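Local coordinates for ABC transporter, periplasmic substrate-binding protein (Thermotoga maritima, PDB 2HPG) that probably captures a solute in the periplasm and delivers it to a tripartite ATP-independent (TRAP) transporter, at residues W169-R174 against Y302-L307; A90-F95 against N309-L314; M96-P101 against I105-K110; D57-I62 against F128-L133. All blocks are in the same frame, centred on the assembly; numbering follows the deposited sequence.

Interaction 1. Residues W169-R174 against Y302-L307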
loop_
_atom_site.group_PDB
_atom_site.type_symbol
_atom_site.label_atom_id
_atom_site.label_comp_id
_atom_site.label_asym_id
_atom_site.label_seq_id
_atom_site.Cartn_x
_atom_site.Cartn_y
_atom_site.Cartn_z
ATOM N N TRP A 169 10.181 0.050 3.924
ATOM C CA TRP A 169 10.078 1.510 4.046
ATOM C C TRP A 169 11.340 2.170 4.590
ATOM O O TRP A 169 11.846 3.140 4.017
ATOM C CB TRP A 169 8.959 1.877 5.002
ATOM C CG TRP A 169 7.616 1.286 4.743
ATOM C CD1 TRP A 169 7.093 0.185 5.349
ATOM C CD2 TRP A 169 6.556 1.831 3.921
ATOM N NE1 TRP A 169 5.793 -0.011 4.935
ATOM C CE2 TRP A 169 5.447 0.978 4.054
ATOM C CE3 TRP A 169 6.454 2.948 3.081
ATOM C CZ2 TRP A 169 4.228 1.206 3.386
ATOM C CZ3 TRP A 169 5.252 3.185 2.427
ATOM C CH2 TRP A 169 4.156 2.304 2.571
ATOM N N GLN A 170 11.823 1.662 5.726
ATOM C CA GLN A 170 12.958 2.261 6.419
ATOM C C GLN A 170 14.189 2.284 5.525
ATOM O O GLN A 170 14.845 3.319 5.373
ATOM C CB GLN A 170 13.256 1.527 7.727
ATOM C CG GLN A 170 12.138 1.558 8.757
ATOM C CD GLN A 170 12.015 2.863 9.477
ATOM O OE1 GLN A 170 12.979 3.324 10.065
ATOM N NE2 GLN A 170 10.815 3.456 9.470
ATOM N N GLU A 171 14.496 1.145 4.923
ATOM C CA GLU A 171 15.684 1.009 4.070
ATOM C C GLU A 171 15.573 1.819 2.798
ATOM O O GLU A 171 16.558 2.356 2.338
ATOM C CB GLU A 171 15.893 -0.456 3.694
ATOM C CG GLU A 171 16.185 -1.343 4.882
ATOM C CD GLU A 171 17.563 -1.127 5.452
ATOM O OE1 GLU A 171 18.439 -0.593 4.725
ATOM O OE2 GLU A 171 17.765 -1.488 6.641
ATOM N N SER A 172 14.374 1.886 2.227
ATOM C CA SER A 172 14.107 2.731 1.068
ATOM C C SER A 172 14.392 4.218 1.351
ATOM O O SER A 172 15.150 4.857 0.616
ATOM C CB SER A 172 12.658 2.550 0.616
ATOM O OG SER A 172 12.489 1.291 -0.012
ATOM N N ILE A 173 13.792 4.754 2.412
ATOM C CA ILE A 173 13.963 6.166 2.765
ATOM C C ILE A 173 15.398 6.482 3.155
ATOM O O ILE A 173 15.933 7.567 2.831
ATOM C CB ILE A 173 12.991 6.594 3.892
ATOM C CG1 ILE A 173 11.538 6.559 3.387
ATOM C CG2 ILE A 173 13.332 7.976 4.412
ATOM C CD1 ILE A 173 11.307 7.267 2.061
ATOM N N ARG A 174 16.036 5.533 3.830
ATOM C CA ARG A 174 17.474 5.638 4.119
ATOM C C ARG A 174 18.327 5.682 2.846
ATOM O O ARG A 174 19.242 6.475 2.744
ATOM C CB ARG A 174 17.925 4.488 5.022
ATOM C CG ARG A 174 19.350 4.594 5.496
ATOM C CD ARG A 174 19.654 3.482 6.479
ATOM N NE ARG A 174 21.077 3.377 6.812
ATOM C CZ ARG A 174 21.989 2.727 6.077
ATOM N NH1 ARG A 174 21.652 2.148 4.934
ATOM N NH2 ARG A 174 23.262 2.664 6.484
ATOM N N TYR A 302 17.322 -2.212 -2.568
ATOM C CA TYR A 302 17.086 -3.532 -3.142
ATOM C C TYR A 302 18.253 -4.473 -2.784
ATOM O O TYR A 302 18.042 -5.624 -2.364
ATOM C CB TYR A 302 16.895 -3.453 -4.652
ATOM C CG TYR A 302 15.587 -2.815 -5.087
ATOM C CD1 TYR A 302 14.569 -3.569 -5.641
ATOM C CD2 TYR A 302 15.374 -1.445 -4.945
ATOM C CE1 TYR A 302 13.365 -2.980 -6.042
ATOM C CE2 TYR A 302 14.178 -0.856 -5.337
ATOM C CZ TYR A 302 13.176 -1.628 -5.872
ATOM O OH TYR A 302 11.998 -1.033 -6.261
ATOM N N LYS A 303 19.475 -3.959 -2.892
ATOM C CA LYS A 303 20.669 -4.725 -2.554
ATOM C C LYS A 303 20.805 -4.991 -1.054
ATOM O O LYS A 303 21.123 -6.105 -0.653
ATOM C CB LYS A 303 21.905 -3.995 -3.086
ATOM C CG LYS A 303 22.016 -4.032 -4.626
ATOM C CD LYS A 303 23.093 -3.078 -5.203
ATOM C CE LYS A 303 24.297 -2.879 -4.273
ATOM N NZ LYS A 303 24.925 -4.152 -3.797
ATOM N N ASN A 304 20.568 -3.981 -0.219
ATOM C CA ASN A 304 20.675 -4.164 1.225
ATOM C C ASN A 304 19.714 -5.226 1.794
ATOM O O ASN A 304 20.024 -5.892 2.791
ATOM C CB ASN A 304 20.481 -2.834 1.958
ATOM C CG ASN A 304 21.638 -1.877 1.746
ATOM O OD1 ASN A 304 22.560 -2.168 0.975
ATOM N ND2 ASN A 304 21.595 -0.719 2.428
ATOM N N LEU A 305 18.560 -5.377 1.156
ATOM C CA LEU A 305 17.551 -6.315 1.612
ATOM C C LEU A 305 17.597 -7.644 0.878
ATOM O O LEU A 305 16.970 -8.581 1.323
ATOM C CB LEU A 305 16.141 -5.705 1.501
ATOM C CG LEU A 305 15.838 -4.590 2.510
ATOM C CD1 LEU A 305 14.454 -3.997 2.292
ATOM C CD2 LEU A 305 15.976 -5.108 3.937
ATOM N N GLY A 306 18.312 -7.720 -0.240
ATOM C CA GLY A 306 18.413 -8.949 -1.022
ATOM C C GLY A 306 17.244 -9.193 -1.955
ATOM O O GLY A 306 16.828 -10.347 -2.143
ATOM N N LEU A 307 16.734 -8.122 -2.565
ATOM C CA LEU A 307 15.525 -8.178 -3.397
ATOM C C LEU A 307 15.730 -7.761 -4.850
ATOM O O LEU A 307 14.769 -7.681 -5.614
ATOM C CB LEU A 307 14.420 -7.314 -2.772
ATOM C CG LEU A 307 14.031 -7.732 -1.354
ATOM C CD1 LEU A 307 13.123 -6.710 -0.689
ATOM C CD2 LEU A 307 13.386 -9.105 -1.392
HETATM O O HOH W 1 19.252 1.145 3.222
#
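A Schellman motif ends helix 291-305, and its last turn brings Asn-304 and Leu-305 against Glu-171 and Arg-174 of helix 167-176, at the surface of the TRAP solute-receptor fold. Gly-306, with positive phi, is the C-prime residue: Leu-307 N reaches back to Tyr-302 O (2.8 Å), with Gly-306 N bonded to Lys-303 O. No direct hydrogen bond joins the two segments; aliphatic packing and one water do. Glu-171 lays its methylene chain on Leu-305, Glu-171 CG lying 3.9 Å from Leu-305 CD2, while CB and CG both face Leu-305 CD1. A bend at chi2 (-72°) then swings its carboxylate off the leucine toward Asn-304. There Glu-171 OE1 stands 3.9 Å from Asn-304 ND2, too far for a hydrogen bond, with carboxylate and amide planes 74° apart. With an alanine in place of Glu-171, Leu-305 would probably lose its methylene cover and the carboxylate beside Asn-304 would be gone. Asn-304 OD1 also hydrogen-bonds to Gln-300 NE2, consistent with a fixed amide. Arg-174, extended from CG to NE, brings NH1 to 3.8 Å from Asn-304 ND2 at the guanidinium edge. Water 1 joins the groups: it donates to Glu-171 O and accepts from Asn-304 ND2 (3.1 Å) and from Arg-174 NH1, where it lies in the guanidinium plane, 3.1 Å from the nitrogen.

Interaction 2. Residues A90-F95 against N309-L314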
loop_
_atom_site.group_PDB
_atom_site.type_symbol
_atom_site.label_atom_id
_atom_site.label_comp_id
_atom_site.label_asym_id
_atom_site.label_seq_id
_atom_site.Cartn_x
_atom_site.Cartn_y
_atom_site.Cartn_z
ATOM N N ALA A 90 11.156 1.417 -2.883
ATOM C CA ALA A 90 11.120 2.697 -3.589
ATOM C C ALA A 90 11.207 2.483 -5.082
ATOM O O ALA A 90 12.013 1.696 -5.540
ATOM C CB ALA A 90 12.253 3.618 -3.115
ATOM N N TYR A 91 10.339 3.173 -5.817
ATOM C CA TYR A 91 10.283 3.161 -7.297
ATOM C C TYR A 91 9.980 1.838 -7.980
ATOM O O TYR A 91 10.031 1.790 -9.202
ATOM C CB TYR A 91 11.533 3.812 -7.929
ATOM C CG TYR A 91 11.614 5.265 -7.582
ATOM C CD1 TYR A 91 12.482 5.712 -6.605
ATOM C CD2 TYR A 91 10.764 6.190 -8.183
ATOM C CE1 TYR A 91 12.518 7.047 -6.249
ATOM C CE2 TYR A 91 10.813 7.540 -7.835
ATOM C CZ TYR A 91 11.693 7.954 -6.883
ATOM O OH TYR A 91 11.726 9.289 -6.515
ATOM N N PHE A 92 9.611 0.797 -7.224
ATOM C CA PHE A 92 9.216 -0.485 -7.820
ATOM C C PHE A 92 8.319 -0.343 -9.062
ATOM O O PHE A 92 8.609 -0.924 -10.112
ATOM C CB PHE A 92 8.545 -1.430 -6.779
ATOM C CG PHE A 92 7.937 -2.671 -7.406
ATOM C CD1 PHE A 92 8.739 -3.769 -7.710
ATOM C CD2 PHE A 92 6.594 -2.711 -7.742
ATOM C CE1 PHE A 92 8.197 -4.899 -8.333
ATOM C CE2 PHE A 92 6.042 -3.816 -8.379
ATOM C CZ PHE A 92 6.844 -4.929 -8.658
ATOM N N ILE A 93 7.208 0.381 -8.977
ATOM C CA ILE A 93 6.284 0.401 -10.122
ATOM C C ILE A 93 6.945 1.114 -11.320
ATOM O O ILE A 93 6.600 0.848 -12.482
ATOM C CB ILE A 93 4.889 1.019 -9.789
ATOM C CG1 ILE A 93 3.797 0.379 -10.648
ATOM C CG2 ILE A 93 4.877 2.514 -10.000
ATOM C CD1 ILE A 93 3.388 -1.022 -10.183
ATOM N N ASP A 94 7.904 1.995 -11.040
ATOM C CA ASP A 94 8.610 2.711 -12.119
ATOM C C ASP A 94 9.627 1.815 -12.794
ATOM O O ASP A 94 9.744 1.819 -14.010
ATOM C CB ASP A 94 9.293 3.977 -11.614
ATOM C CG ASP A 94 8.340 5.141 -11.511
ATOM O OD1 ASP A 94 8.311 5.969 -12.444
ATOM O OD2 ASP A 94 7.593 5.204 -10.522
ATOM N N PHE A 95 10.364 1.056 -12.000
ATOM C CA PHE A 95 11.241 0.014 -12.522
ATOM C C PHE A 95 10.476 -1.030 -13.321
ATOM O O PHE A 95 11.033 -1.616 -14.243
ATOM C CB PHE A 95 12.018 -0.656 -11.400
ATOM C CG PHE A 95 12.951 0.268 -10.662
ATOM C CD1 PHE A 95 13.712 1.203 -11.335
ATOM C CD2 PHE A 95 13.130 0.138 -9.298
ATOM C CE1 PHE A 95 14.598 2.025 -10.650
ATOM C CE2 PHE A 95 13.993 0.954 -8.610
ATOM C CZ PHE A 95 14.729 1.901 -9.285
ATOM N N ASN A 309 17.368 -9.495 -7.257
ATOM C CA ASN A 309 17.003 -10.669 -8.067
ATOM C C ASN A 309 15.500 -10.776 -8.236
ATOM O O ASN A 309 15.007 -11.044 -9.346
ATOM C CB ASN A 309 17.564 -11.972 -7.463
ATOM C CG ASN A 309 18.981 -12.282 -7.941
ATOM O OD1 ASN A 309 19.373 -11.899 -9.046
ATOM N ND2 ASN A 309 19.747 -12.992 -7.112
ATOM N N ALA A 310 14.766 -10.539 -7.145
ATOM C CA ALA A 310 13.297 -10.562 -7.178
ATOM C C ALA A 310 12.726 -9.592 -8.195
ATOM O O ALA A 310 11.818 -9.937 -8.931
ATOM C CB ALA A 310 12.723 -10.264 -5.780
ATOM N N LEU A 311 13.245 -8.365 -8.214
ATOM C CA LEU A 311 12.802 -7.330 -9.177
ATOM C C LEU A 311 13.070 -7.764 -10.622
ATOM O O LEU A 311 12.186 -7.746 -11.487
ATOM C CB LEU A 311 13.531 -6.006 -8.885
ATOM C CG LEU A 311 13.321 -4.837 -9.863
ATOM C CD1 LEU A 311 11.898 -4.329 -9.802
ATOM C CD2 LEU A 311 14.303 -3.716 -9.583
ATOM N N ASN A 312 14.307 -8.165 -10.865
ATOM C CA ASN A 312 14.749 -8.624 -12.191
ATOM C C ASN A 312 13.919 -9.793 -12.698
ATOM O O ASN A 312 13.492 -9.825 -13.875
ATOM C CB ASN A 312 16.229 -8.999 -12.122
ATOM C CG ASN A 312 17.125 -7.781 -12.009
ATOM O OD1 ASN A 312 16.893 -6.778 -12.687
ATOM N ND2 ASN A 312 18.137 -7.850 -11.149
ATOM N N GLN A 313 13.650 -10.731 -11.793
ATOM C CA GLN A 313 12.807 -11.859 -12.126
ATOM C C GLN A 313 11.430 -11.405 -12.556
ATOM O O GLN A 313 10.901 -11.908 -13.531
ATOM C CB GLN A 313 12.709 -12.843 -10.961
ATOM C CG GLN A 313 12.087 -14.174 -11.378
ATOM C CD GLN A 313 12.867 -14.884 -12.504
ATOM O OE1 GLN A 313 14.078 -15.102 -12.392
ATOM N NE2 GLN A 313 12.166 -15.251 -13.578
ATOM N N LEU A 314 10.853 -10.434 -11.855
ATOM C CA LEU A 314 9.552 -9.882 -12.263
ATOM C C LEU A 314 9.618 -9.105 -13.592
ATOM O O LEU A 314 8.686 -9.178 -14.416
ATOM C CB LEU A 314 8.952 -8.999 -11.150
ATOM C CG LEU A 314 8.269 -9.719 -9.973
ATOM C CD1 LEU A 314 7.810 -8.721 -8.892
ATOM C CD2 LEU A 314 7.086 -10.574 -10.461
#
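Phe-92, first residue of the short helix 92-95, meets Leu-311 and Leu-314 of the C-terminal helix 308-318. Its CG stands opposite the backbone N (chi1 171°), which sends the ring across the gap between the helices. Phe-92 CD1 touches Leu-311 CD1 at 3.8 Å, the two side chains running past each other in opposite directions. Farther along the ring, Leu-314 CD1 comes in at the edge, near the ring plane, and sits 3.9 Å from both Phe-92 CE1 and CZ. A serine in place of Phe-92 would probably open a gap in front of both leucines, leaving the Leu-314 methyl without its ring edge. One turn on, Phe-95 N bonds back to Tyr-91 O (2.9 Å). The Phe-95 side chain crosses Leu-311 at about a right angle: Phe-95 CB lies 4.0 Å from Leu-311 CD1, and Phe-95 CD2 lies equally far from Leu-311 CD2. The two methyls of Leu-311 thus work apart, CD1 between both phenylalanines and CD2 on Phe-95. Tyr-302 of helix 291-305 also packs on Phe-92 and Leu-311. With no polar bond between the segments, this largely buried joint probably rests on shape and exclusion of water.

Interaction 3. Residues M96-P101 against I105-K110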
loop_
_atom_site.group_PDB
_atom_site.type_symbol
_atom_site.label_atom_id
_atom_site.label_comp_id
_atom_site.label_asym_id
_atom_site.label_seq_id
_atom_site.Cartn_x
_atom_site.Cartn_y
_atom_site.Cartn_z
HETATM N N MSE A 96 9.209 -1.267 -12.989
HETATM C CA MSE A 96 8.414 -2.211 -13.781
HETATM C C MSE A 96 7.866 -1.565 -15.060
HETATM O O MSE A 96 7.242 -2.249 -15.885
HETATM C CB MSE A 96 7.280 -2.812 -12.944
HETATM C CG MSE A 96 7.741 -3.558 -11.692
HETATM SE SE MSE A 96 8.951 -5.070 -12.033
HETATM C CE MSE A 96 7.815 -6.085 -13.276
ATOM N N GLY A 97 8.094 -0.260 -15.221
ATOM C CA GLY A 97 7.758 0.462 -16.451
ATOM C C GLY A 97 6.460 1.254 -16.451
ATOM O O GLY A 97 6.074 1.811 -17.482
ATOM N N ALA A 98 5.772 1.289 -15.315
ATOM C CA ALA A 98 4.498 1.998 -15.219
ATOM C C ALA A 98 4.785 3.472 -15.034
ATOM O O ALA A 98 5.595 3.853 -14.184
ATOM C CB ALA A 98 3.683 1.482 -14.064
ATOM N N LYS A 99 4.152 4.293 -15.865
ATOM C CA LYS A 99 4.325 5.742 -15.796
ATOM C C LYS A 99 3.013 6.511 -15.757
ATOM O O LYS A 99 3.041 7.733 -15.748
ATOM C CB LYS A 99 5.162 6.245 -16.985
ATOM C CG LYS A 99 6.565 5.699 -17.041
ATOM C CD LYS A 99 7.468 6.363 -16.021
ATOM C CE LYS A 99 8.596 5.448 -15.642
ATOM N NZ LYS A 99 9.614 6.171 -14.855
ATOM N N THR A 100 1.879 5.813 -15.759
ATOM C CA THR A 100 0.545 6.421 -15.585
ATOM C C THR A 100 -0.294 5.503 -14.700
ATOM O O THR A 100 0.062 4.349 -14.528
ATOM C CB THR A 100 -0.182 6.584 -16.902
ATOM O OG1 THR A 100 -0.601 5.298 -17.396
ATOM C CG2 THR A 100 0.731 7.267 -17.928
ATOM N N PRO A 101 -1.394 6.009 -14.119
ATOM C CA PRO A 101 -2.324 5.144 -13.356
ATOM C C PRO A 101 -2.773 3.871 -14.088
ATOM O O PRO A 101 -2.616 2.780 -13.555
ATOM C CB PRO A 101 -3.501 6.086 -13.054
ATOM C CG PRO A 101 -2.822 7.444 -12.941
ATOM C CD PRO A 101 -1.801 7.427 -14.052
ATOM N N ILE A 105 -1.903 -0.314 -13.077
ATOM C CA ILE A 105 -2.875 -1.409 -12.979
ATOM C C ILE A 105 -2.575 -2.534 -13.951
ATOM O O ILE A 105 -2.712 -3.710 -13.607
ATOM C CB ILE A 105 -4.326 -0.909 -13.281
ATOM C CG1 ILE A 105 -4.850 0.009 -12.165
ATOM C CG2 ILE A 105 -5.297 -2.081 -13.510
ATOM C CD1 ILE A 105 -4.616 -0.495 -10.738
ATOM N N GLU A 106 -2.176 -2.179 -15.173
ATOM C CA GLU A 106 -1.831 -3.196 -16.171
ATOM C C GLU A 106 -0.586 -3.979 -15.770
ATOM O O GLU A 106 -0.551 -5.189 -15.935
ATOM C CB GLU A 106 -1.678 -2.590 -17.580
ATOM C CG GLU A 106 -1.397 -3.645 -18.679
ATOM C CD GLU A 106 -2.311 -4.896 -18.580
ATOM O OE1 GLU A 106 -3.562 -4.752 -18.571
ATOM O OE2 GLU A 106 -1.770 -6.025 -18.507
ATOM N N VAL A 107 0.427 -3.305 -15.241
ATOM C CA VAL A 107 1.605 -3.981 -14.691
ATOM C C VAL A 107 1.253 -4.955 -13.552
ATOM O O VAL A 107 1.816 -6.046 -13.469
ATOM C CB VAL A 107 2.675 -2.958 -14.196
ATOM C CG1 VAL A 107 3.505 -3.504 -13.050
ATOM C CG2 VAL A 107 3.586 -2.583 -15.339
ATOM N N LEU A 108 0.347 -4.537 -12.671
ATOM C CA LEU A 108 -0.113 -5.388 -11.559
ATOM C C LEU A 108 -0.774 -6.658 -12.107
ATOM O O LEU A 108 -0.486 -7.752 -11.647
ATOM C CB LEU A 108 -1.077 -4.620 -10.635
ATOM C CG LEU A 108 -0.494 -3.460 -9.823
ATOM C CD1 LEU A 108 -1.524 -2.866 -8.859
ATOM C CD2 LEU A 108 0.755 -3.872 -9.065
ATOM N N LYS A 109 -1.628 -6.515 -13.112
ATOM C CA LYS A 109 -2.221 -7.696 -13.778
ATOM C C LYS A 109 -1.165 -8.629 -14.362
ATOM O O LYS A 109 -1.270 -9.840 -14.229
ATOM C CB LYS A 109 -3.200 -7.286 -14.864
ATOM C CG LYS A 109 -4.360 -6.507 -14.324
ATOM C CD LYS A 109 -5.321 -6.090 -15.403
ATOM C CE LYS A 109 -6.472 -5.329 -14.801
ATOM N NZ LYS A 109 -7.289 -4.657 -15.834
ATOM N N LYS A 110 -0.140 -8.066 -14.991
ATOM C CA LYS A 110 0.951 -8.866 -15.530
ATOM C C LYS A 110 1.738 -9.522 -14.417
ATOM O O LYS A 110 2.222 -10.638 -14.577
ATOM C CB LYS A 110 1.881 -8.017 -16.415
ATOM C CG LYS A 110 1.273 -7.663 -17.761
ATOM C CD LYS A 110 1.320 -8.862 -18.743
ATOM C CE LYS A 110 0.719 -8.527 -20.127
ATOM N NZ LYS A 110 -0.592 -7.784 -19.990
#
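Val-107 of helix 101-112 has the most surface buried here, pressed against the loop that leads from helix 92-95 into its own helix and begins at Met-96. Its two methyls divide the work. Val-107 CG1, opposite the backbone N at chi1 151°, touches CB of Met-96 (selenomethionine in this crystal) at 3.8 Å. Val-107 CG2 lies 3.7 Å from Met-96 O and, more loosely, 4.3 Å from Ala-98 CB. Met-96 thus meets the valine with the root of its side chain and its carbonyl, while in one of its two conformers the outer chain packs on Leu-311 and Leu-314 of helix 308-318. Gly-97 takes a positive phi in a Schellman motif, so the loop folds back and presents Ala-98 to the same valine. Pro-101 contributes through its backbone; its CB points away from segment 105-110 and its ring touches Met-265 and Lys-266 of helix 243-278. Pro-101 O accepts the first-turn helical bond from Ile-105 N (3.2 Å, 165° at the hydrogen), and Ile-105 CG1 rests 3.8 Å from that oxygen. Lys-110 NZ forms a salt bridge with Glu-106 OE2 (2.6 Å), approaching from above the carboxylate plane. The link between loop and helix is mixed: one nearly straight backbone bond belongs to the first turn, where Thr-100 OG1 also caps the helix, and a branched apolar residue nearly two turns in holds the loop by packing alone.

Interaction 4. Residues D57-I62 against F128-L133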
loop_
_atom_site.group_PDB
_atom_site.type_symbol
_atom_site.label_atom_id
_atom_site.label_comp_id
_atom_site.label_asym_id
_atom_site.label_seq_id
_atom_site.Cartn_x
_atom_site.Cartn_y
_atom_site.Cartn_z
ATOM N N ASP A 57 -1.701 -9.246 16.363
ATOM C CA ASP A 57 -0.953 -10.266 15.652
ATOM C C ASP A 57 -1.827 -10.789 14.510
ATOM O O ASP A 57 -2.313 -11.922 14.534
ATOM C CB ASP A 57 -0.529 -11.376 16.618
ATOM C CG ASP A 57 0.802 -12.013 16.225
ATOM O OD1 ASP A 57 1.092 -12.132 15.001
ATOM O OD2 ASP A 57 1.559 -12.388 17.157
ATOM N N ILE A 58 -2.012 -9.934 13.503
ATOM C CA ILE A 58 -2.973 -10.189 12.421
ATOM C C ILE A 58 -2.655 -11.462 11.620
ATOM O O ILE A 58 -3.561 -12.177 11.207
ATOM C CB ILE A 58 -3.128 -8.948 11.472
ATOM C CG1 ILE A 58 -1.862 -8.692 10.639
ATOM C CG2 ILE A 58 -3.511 -7.700 12.280
ATOM C CD1 ILE A 58 -1.982 -7.519 9.670
ATOM N N ILE A 59 -1.375 -11.748 11.423
ATOM C CA ILE A 59 -0.962 -12.933 10.670
ATOM C C ILE A 59 -1.233 -14.208 11.455
ATOM O O ILE A 59 -1.625 -15.215 10.882
ATOM C CB ILE A 59 0.549 -12.869 10.279
ATOM C CG1 ILE A 59 0.819 -11.657 9.380
ATOM C CG2 ILE A 59 1.008 -14.170 9.595
ATOM C CD1 ILE A 59 -0.071 -11.583 8.152
ATOM N N GLU A 60 -1.029 -14.162 12.767
ATOM C CA GLU A 60 -1.234 -15.341 13.605
ATOM C C GLU A 60 -2.706 -15.798 13.578
ATOM O O GLU A 60 -2.985 -16.987 13.649
ATOM C CB GLU A 60 -0.730 -15.086 15.037
ATOM C CG GLU A 60 -0.470 -16.359 15.887
ATOM C CD GLU A 60 0.613 -17.307 15.314
ATOM O OE1 GLU A 60 0.269 -18.194 14.490
ATOM O OE2 GLU A 60 1.800 -17.191 15.715
ATOM N N GLN A 61 -3.631 -14.850 13.433
ATOM C CA GLN A 61 -5.053 -15.155 13.274
ATOM C C GLN A 61 -5.333 -15.853 11.947
ATOM O O GLN A 61 -6.040 -16.857 11.902
ATOM C CB GLN A 61 -5.876 -13.870 13.353
ATOM C CG GLN A 61 -5.779 -13.186 14.692
ATOM C CD GLN A 61 -6.424 -11.823 14.728
ATOM O OE1 GLN A 61 -5.760 -10.829 15.015
ATOM N NE2 GLN A 61 -7.723 -11.765 14.457
ATOM N N ILE A 62 -4.769 -15.300 10.873
ATOM C CA ILE A 62 -4.804 -15.915 9.531
ATOM C C ILE A 62 -4.254 -17.358 9.555
ATOM O O ILE A 62 -4.856 -18.260 8.987
ATOM C CB ILE A 62 -3.988 -15.061 8.496
ATOM C CG1 ILE A 62 -4.593 -13.651 8.332
ATOM C CG2 ILE A 62 -3.877 -15.774 7.155
ATOM C CD1 ILE A 62 -5.880 -13.604 7.580
ATOM N N PHE A 128 2.453 -20.716 5.088
ATOM C CA PHE A 128 1.981 -19.770 6.102
ATOM C C PHE A 128 0.465 -19.666 6.250
ATOM O O PHE A 128 -0.006 -18.963 7.139
ATOM C CB PHE A 128 2.570 -18.375 5.835
ATOM C CG PHE A 128 4.083 -18.364 5.739
ATOM C CD1 PHE A 128 4.869 -18.252 6.888
ATOM C CD2 PHE A 128 4.717 -18.484 4.508
ATOM C CE1 PHE A 128 6.268 -18.253 6.809
ATOM C CE2 PHE A 128 6.112 -18.486 4.419
ATOM C CZ PHE A 128 6.886 -18.366 5.572
ATOM N N GLY A 129 -0.307 -20.346 5.411
ATOM C CA GLY A 129 -1.764 -20.270 5.511
ATOM C C GLY A 129 -2.391 -18.950 5.082
ATOM O O GLY A 129 -3.569 -18.694 5.378
ATOM N N ILE A 130 -1.625 -18.119 4.367
ATOM C CA ILE A 130 -2.102 -16.805 3.917
ATOM C C ILE A 130 -2.592 -16.890 2.481
ATOM O O ILE A 130 -1.835 -17.246 1.590
ATOM C CB ILE A 130 -0.986 -15.748 3.971
ATOM C CG1 ILE A 130 -0.483 -15.567 5.406
ATOM C CG2 ILE A 130 -1.480 -14.398 3.391
ATOM C CD1 ILE A 130 0.876 -14.874 5.494
ATOM N N LYS A 131 -3.857 -16.560 2.269
ATOM C CA LYS A 131 -4.428 -16.464 0.941
ATOM C C LYS A 131 -4.525 -14.979 0.547
ATOM O O LYS A 131 -5.186 -14.187 1.234
ATOM C CB LYS A 131 -5.815 -17.114 0.927
ATOM C CG LYS A 131 -6.656 -16.905 -0.321
ATOM C CD LYS A 131 -6.013 -17.549 -1.535
ATOM C CE LYS A 131 -6.778 -17.232 -2.789
ATOM N NZ LYS A 131 -6.162 -17.892 -3.971
ATOM N N VAL A 132 -3.863 -14.612 -0.549
ATOM C CA VAL A 132 -4.024 -13.285 -1.154
ATOM C C VAL A 132 -5.261 -13.276 -2.067
ATOM O O VAL A 132 -5.310 -14.011 -3.050
ATOM C CB VAL A 132 -2.733 -12.889 -1.938
ATOM C CG1 VAL A 132 -2.872 -11.531 -2.623
ATOM C CG2 VAL A 132 -1.535 -12.885 -1.013
ATOM N N LEU A 133 -6.275 -12.487 -1.728
ATOM C CA LEU A 133 -7.455 -12.374 -2.571
ATOM C C LEU A 133 -7.240 -11.352 -3.688
ATOM O O LEU A 133 -7.851 -11.443 -4.766
ATOM C CB LEU A 133 -8.661 -11.922 -1.752
ATOM C CG LEU A 133 -9.274 -12.875 -0.739
ATOM C CD1 LEU A 133 -10.343 -12.110 0.006
ATOM C CD2 LEU A 133 -9.878 -14.084 -1.433
HETATM O O HOH W 2 -5.204 -20.612 7.014
#
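Ile-62 and Ile-59, one turn apart on helix 58-64, pack on Gly-129 and Ile-130, where the chain leaves helix 115-128 and enters strand 130-146. All three isoleucines have CG1 opposite the carbonyl carbon and CG2 opposite the backbone N; the two helix residues both offer CG2, while Ile-130 answers with its CG1-CD1 arm. In Ile-62 (chi1 -62°), CG2 comes within 3.4 Å of Gly-129 O and lies 3.8 Å from Ile-130 CG1; the two side chains cross at about a right angle. In Ile-130 the outer chain is nearly straight (chi2 162°), which carries CD1 onward to Ile-59. Ile-130 CD1 meets Ile-59 CG2 at 4.2 Å, the looser of the two isoleucine pairs. Ile-130 is therefore shared lengthwise, its CG1 under one helix residue and its CD1 under the other. Gly-129 has a positive phi, a backbone shape that glycine adopts readily, and its carbonyl is turned toward the helix. No direct hydrogen bond links the segments, but water 2 donates to both Ile-62 O (3.1 Å) and Gly-129 O (3.0 Å), giving two main-chain acceptors a common donor beside the buried methyls. Ile-62 O has a further, weak hydrogen bond from Ser-234 OG. Around the contact, Ile-232 of strand 218-234 touches Ile-59 and Ile-130, Trp-70 of strand 68-73 touches Ile-62, and Leu-124 of helix 115-128 backs Ile-130, so helix 58-64 lies against neighbouring strands of the mixed sheet with helix 115-128 near by.

How the interactions relate
Interactions 1, 2 and 3 form a connected group, whereas interaction 4 lies apart, its centre about 24 to 26 Å from theirs. Helices 291-305 and 308-318, consecutive at the chain's end, serve interactions 1 and 2, with centres about 12 Å apart; Tyr-302 OH probably bonds to Ala-90 O, and Ser-172 OG to Ala-90 N. Interactions 2 and 3, with centres about 11 Å apart, are joined by the Asp-94 to Lys-99 salt bridge and by Met-96 packing on Leu-311. In sequence, interaction 4 spans interaction 3, while its segments alternate with those of interaction 2. The late helices thus return to early segments and to helix 167-176, tying distant parts of the chain together.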